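Local coordinates for PKS_KS domain-containing protein (Photorhabdus luminescens subsp. laumondii, PDB 6SMO) that probably acts as a beta-ketoacyl-[acyl-carrier-protein] synthase that extends acyl chains by condensation, and holds a poly-oxo dodecanal chain in its ketosynthase pocket, at residues K60-W63 with G64-F68; G228-E231 with A232-A235. All blocks are in the same frame, centred on the assembly; numbering follows the deposited sequence.

Contact 1 (K60-W63 with G64-F68); sequences KYEW and GRERF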
loop_
_atom_site.group_PDB
_atom_site.type_symbol
_atom_site.label_atom_id
_atom_site.label_comp_id
_atom_site.label_asym_id
_atom_site.label_seq_id
_atom_site.Cartn_x
_atom_site.Cartn_y
_atom_site.Cartn_z
ATOM N N LYS B 60 20.617 -17.256 -10.704
ATOM C CA LYS B 60 20.268 -18.552 -10.064
ATOM C C LYS B 60 20.680 -18.484 -8.588
ATOM O O LYS B 60 21.766 -17.936 -8.308
ATOM C CB LYS B 60 20.964 -19.715 -10.779
ATOM C CG LYS B 60 20.583 -21.101 -10.279
ATOM C CD LYS B 60 21.327 -22.224 -10.967
ATOM C CE LYS B 60 20.943 -23.590 -10.436
ATOM N NZ LYS B 60 21.798 -24.659 -11.002
ATOM N N TYR B 61 19.846 -19.012 -7.687
ATOM C CA TYR B 61 20.102 -19.052 -6.221
ATOM C C TYR B 61 19.837 -20.468 -5.698
ATOM O O TYR B 61 18.963 -21.168 -6.251
ATOM C CB TYR B 61 19.294 -17.966 -5.503
ATOM C CG TYR B 61 17.856 -18.300 -5.189
ATOM C CD1 TYR B 61 16.909 -18.443 -6.191
ATOM C CD2 TYR B 61 17.429 -18.435 -3.877
ATOM C CE1 TYR B 61 15.586 -18.735 -5.902
ATOM C CE2 TYR B 61 16.109 -18.722 -3.569
ATOM C CZ TYR B 61 15.183 -18.874 -4.585
ATOM O OH TYR B 61 13.881 -19.160 -4.292
ATOM N N GLU B 62 20.582 -20.864 -4.660
ATOM C CA GLU B 62 20.683 -22.265 -4.164
ATOM C C GLU B 62 19.968 -22.416 -2.813
ATOM O O GLU B 62 19.414 -23.508 -2.572
ATOM C CB GLU B 62 22.152 -22.699 -4.071
ATOM C CG GLU B 62 23.016 -21.847 -3.148
ATOM C CD GLU B 62 23.605 -20.594 -3.778
ATOM O OE1 GLU B 62 24.314 -20.721 -4.796
ATOM O OE2 GLU B 62 23.346 -19.491 -3.252
ATOM N N TRP B 63 19.969 -21.374 -1.972
ATOM C CA TRP B 63 19.493 -21.431 -0.561
ATOM C C TRP B 63 17.972 -21.641 -0.500
ATOM O O TRP B 63 17.497 -22.127 0.544
ATOM C CB TRP B 63 19.937 -20.191 0.233
ATOM C CG TRP B 63 19.371 -18.881 -0.228
ATOM C CD1 TRP B 63 19.952 -17.989 -1.081
ATOM C CD2 TRP B 63 18.123 -18.288 0.178
ATOM N NE1 TRP B 63 19.149 -16.893 -1.247
ATOM C CE2 TRP B 63 18.019 -17.049 -0.489
ATOM C CE3 TRP B 63 17.084 -18.686 1.027
ATOM C CZ2 TRP B 63 16.917 -16.209 -0.331
ATOM C CZ3 TRP B 63 15.995 -17.856 1.182
ATOM C CH2 TRP B 63 15.915 -16.634 0.512
ATOM N N GLY B 64 17.239 -21.299 -1.565
ATOM C CA GLY B 64 15.779 -21.509 -1.660
ATOM C C GLY B 64 15.414 -22.984 -1.696
ATOM O O GLY B 64 14.532 -23.392 -0.915
ATOM N N ARG B 65 16.073 -23.755 -2.568
ATOM C CA ARG B 65 15.774 -25.188 -2.838
ATOM C C ARG B 65 16.340 -26.067 -1.714
ATOM O O ARG B 65 15.629 -26.993 -1.283
ATOM C CB ARG B 65 16.353 -25.600 -4.197
ATOM C CG ARG B 65 15.844 -26.934 -4.724
ATOM C CD ARG B 65 16.683 -27.450 -5.879
ATOM N NE ARG B 65 16.252 -28.765 -6.344
ATOM C CZ ARG B 65 15.358 -28.994 -7.307
ATOM N NH1 ARG B 65 15.054 -30.239 -7.634
ATOM N NH2 ARG B 65 14.768 -27.992 -7.940
ATOM N N GLU B 66 17.571 -25.793 -1.267
ATOM C CA GLU B 66 18.344 -26.671 -0.346
ATOM C C GLU B 66 17.817 -26.537 1.090
ATOM O O GLU B 66 17.446 -27.573 1.676
ATOM C CB GLU B 66 19.837 -26.341 -0.416
ATOM C CG GLU B 66 20.476 -26.721 -1.741
ATOM C CD GLU B 66 21.988 -26.567 -1.789
ATOM O OE1 GLU B 66 22.636 -27.346 -2.515
ATOM O OE2 GLU B 66 22.513 -25.666 -1.103
ATOM N N ARG B 67 17.788 -25.313 1.629
ATOM C CA ARG B 67 17.488 -25.030 3.062
ATOM C C ARG B 67 15.980 -25.154 3.322
ATOM O O ARG B 67 15.603 -25.945 4.210
ATOM C CB ARG B 67 18.024 -23.646 3.451
ATOM C CG ARG B 67 17.447 -23.064 4.735
ATOM C CD ARG B 67 17.780 -23.857 5.986
ATOM N NE ARG B 67 17.165 -23.262 7.167
ATOM C CZ ARG B 67 17.352 -23.672 8.421
ATOM N NH1 ARG B 67 16.737 -23.052 9.413
ATOM N NH2 ARG B 67 18.151 -24.695 8.683
ATOM N N PHE B 68 15.157 -24.401 2.583
ATOM C CA PHE B 68 13.706 -24.205 2.852
ATOM C C PHE B 68 12.848 -25.161 2.014
ATOM O O PHE B 68 11.757 -25.539 2.488
ATOM C CB PHE B 68 13.316 -22.746 2.605
ATOM C CG PHE B 68 13.972 -21.771 3.549
ATOM C CD1 PHE B 68 13.539 -21.658 4.861
ATOM C CD2 PHE B 68 15.032 -20.979 3.134
ATOM C CE1 PHE B 68 14.145 -20.768 5.735
ATOM C CE2 PHE B 68 15.637 -20.089 4.008
ATOM C CZ PHE B 68 15.193 -19.986 5.307
#

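Contact 2 (G228-E231 with A232-A235); sequences GSFE and ALGA. With LKZ (3,5,7,9,11-pentakis(oxidanylidene)dodecanal), chain H.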
loop_
_atom_site.group_PDB
_atom_site.type_symbol
_atom_site.label_atom_id
_atom_site.label_comp_id
_atom_site.label_asym_id
_atom_site.label_seq_id
_atom_site.Cartn_x
_atom_site.Cartn_y
_atom_site.Cartn_z
ATOM N N GLY B 228 8.827 -17.302 0.325
ATOM C CA GLY B 228 7.998 -18.428 0.797
ATOM C C GLY B 228 6.510 -18.125 0.714
ATOM O O GLY B 228 5.737 -19.058 0.417
ATOM N N SER B 229 6.117 -16.873 0.974
ATOM C CA SER B 229 4.709 -16.395 0.939
ATOM C C SER B 229 4.135 -16.561 -0.474
ATOM O O SER B 229 3.023 -17.110 -0.597
ATOM C CB SER B 229 4.603 -14.967 1.407
ATOM O OG SER B 229 5.282 -14.091 0.521
ATOM N N PHE B 230 4.885 -16.125 -1.487
ATOM C CA PHE B 230 4.460 -16.213 -2.908
ATOM C C PHE B 230 4.576 -17.664 -3.374
ATOM O O PHE B 230 3.692 -18.149 -4.078
ATOM C CB PHE B 230 5.274 -15.248 -3.771
ATOM C CG PHE B 230 5.065 -13.790 -3.455
ATOM C CD1 PHE B 230 3.828 -13.197 -3.627
ATOM C CD2 PHE B 230 6.103 -13.006 -2.991
ATOM C CE1 PHE B 230 3.634 -11.858 -3.336
ATOM C CE2 PHE B 230 5.906 -11.671 -2.695
ATOM C CZ PHE B 230 4.675 -11.099 -2.870
ATOM N N GLU B 231 5.654 -18.324 -2.968
ATOM C CA GLU B 231 5.899 -19.761 -3.266
ATOM C C GLU B 231 4.683 -20.582 -2.820
ATOM O O GLU B 231 4.163 -21.359 -3.646
ATOM C CB GLU B 231 7.176 -20.234 -2.569
ATOM C CG GLU B 231 7.496 -21.696 -2.815
ATOM C CD GLU B 231 8.020 -22.029 -4.199
ATOM O OE1 GLU B 231 8.817 -21.236 -4.741
ATOM O OE2 GLU B 231 7.633 -23.089 -4.732
ATOM N N ALA B 232 4.252 -20.407 -1.566
ATOM C CA ALA B 232 3.097 -21.099 -0.944
ATOM C C ALA B 232 1.807 -20.762 -1.702
ATOM O O ALA B 232 0.966 -21.666 -1.863
ATOM C CB ALA B 232 2.991 -20.721 0.513
ATOM N N LEU B 233 1.688 -19.519 -2.166
ATOM C CA LEU B 233 0.524 -19.005 -2.934
ATOM C C LEU B 233 0.524 -19.618 -4.341
ATOM O O LEU B 233 -0.553 -19.846 -4.882
ATOM C CB LEU B 233 0.687 -17.486 -2.993
ATOM C CG LEU B 233 -0.365 -16.714 -3.782
ATOM C CD1 LEU B 233 -1.740 -16.878 -3.159
ATOM C CD2 LEU B 233 0.010 -15.249 -3.846
ATOM N N GLY B 234 1.708 -19.885 -4.887
ATOM C CA GLY B 234 1.903 -20.489 -6.220
ATOM C C GLY B 234 1.931 -19.439 -7.317
ATOM O O GLY B 234 1.433 -19.729 -8.423
ATOM N N ALA B 235 2.495 -18.262 -7.023
ATOM C CA ALA B 235 2.607 -17.107 -7.946
ATOM C C ALA B 235 4.004 -17.063 -8.582
ATOM O O ALA B 235 4.143 -16.411 -9.636
ATOM C CB ALA B 235 2.298 -15.832 -7.200
HETATM C C4 LKZ H . 4.250 -11.203 1.508
HETATM C C5 LKZ H . 3.341 -10.003 1.602
HETATM C C6 LKZ H . 3.757 -8.746 0.832
HETATM C C7 LKZ H . 2.798 -8.543 -0.321
HETATM C C8 LKZ H . 2.929 -7.301 -1.210
HETATM C C10 LKZ H . 1.708 -8.009 -6.244
HETATM C C22 LKZ H . 5.112 -11.231 2.755
HETATM C C11 LKZ H . 3.106 -7.522 -6.531
HETATM O O19 LKZ H . 3.967 -8.245 -6.998
HETATM C C3 LKZ H . 1.435 -7.504 -4.840
HETATM O O23 LKZ H . 0.442 -6.838 -4.605
HETATM C C2 LKZ H . 2.519 -7.751 -3.781
HETATM C C9 LKZ H . 1.960 -7.488 -2.381
HETATM O O20 LKZ H . 0.764 -7.510 -2.170
HETATM O O21 LKZ H . 1.967 -9.390 -0.564
HETATM O O22 LKZ H . 2.337 -10.049 2.293
HETATM O O24 LKZ H . 4.824 -11.903 3.734
HETATM C C23 LKZ H . 6.362 -10.373 2.711
#

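Contact 1 (K60-W63 with G64-F68)
Y61 lays its ring against G64, with CE2 3.4 Å from G64 CA, a close approach on the side where a beta carbon would sit, consistent with glycine here. The same glycine begins the run 64-68 beside the indole of W63, its amide lying obliquely to that ring. Y61 and W63 both place CG between backbone N and carbonyl carbon (chi1 64° for W63), which turns the two rings onto one side of the turn, where CD2 of Y61 meets a face of the indole near its rim. R65 contributes mainly its backbone: its amide makes a weak bond to E62 O, while its extended chain leads away to a long, weak ion pair with E240. The E66 amide makes the sounder bond to that oxygen, E66 N to E62 O at 3.2 Å and nearly straight at 161°. The aliphatic CG of E66 rests 3.5 Å from E62 O, and its carboxylate stays at a distance from that of E62, as suits two exposed acids. R67 gives a weak bond from its amide to W63 O, its guanidinium directed outward. F68 closes the turn: its CE2 comes 3.6 Å from W63 CE3, rim to rim, the planes at 79° and neither ring over the other's face. The two rings have different further partners: W63 stacks on F88, whereas F68 meets H118 of the neighbouring Ketoacyl_synth_N domain-containing protein edge-to-face. With weak amide bonds on both sides of one good one, this short helix after a loop probably owes much of its hold to the aromatic packing on its buried side, with the charged chains mostly at the surface.

Contact 2 (G228-E231 with A232-A235)
The carbonyl oxygen of F230 accepts two amide hydrogens, from G234 N at 2.8 Å and from A235 N at 3.2 Å. The second bond is almost straight (174°) and the first more bent, consistent with the chain leaving the helix at G234. Just before it the helix is regular: A232 N binds G228 O at 2.8 Å, and L233 N binds S229 O. A small residue suits position 232, because A232 lies on G126 of the neighbouring Ketoacyl_synth_N domain-containing protein.

Helix 224-233 ends here in a Schellman motif, with G234 as the C-prime residue. Its phi of 87° is readily adopted by a residue without a side chain, and its amide adds a weak bond to E231 O while A235 reaches back to F230 O.

L233 lets CD2 approach the edge of the F230 ring, a loose apolar contact at 4.3 Å from F230 CD1. F230 has CG anti to its carbonyl carbon (chi1 -65°), which sends the ring toward the bound poly-oxo chain, where CZ lies 3.9 Å from LKZ O21; F258 meets this ring edge-to-face. S229 OG sits over one face of the same ring, near the rim, and 3.2 Å from LKZ C4. That hydroxyl is hydrogen-bonded to S226 O in the preceding turn, which suits a small polar residue lining the pocket. E231 faces elsewhere, its buried carboxylate receiving the backbone amide of K71 and, weakly, that of S72.

How the contacts relate
Contact 2 is buried and contact 1 only partly so, with several charged side chains of 60-68 at the surface. They are separate elements, helix 63-68 and the end of helix 224-233, whose nearest atoms stay about 5 Å apart. Contact 1 nevertheless reaches the helix of contact 2: Y61 and W63 rest on I227, just before 228-235, and the loop after helix 63-68 supplies K71 and S72 to E231. Contact 1 relies on aromatic rings and mostly weak amide bonds, contact 2 on mostly sounder backbone bonds, with glycines and alanines among its residues. Both touch the Ketoacyl_synth_N domain-containing partner chain, but of the two only contact 2 supplies pocket residues.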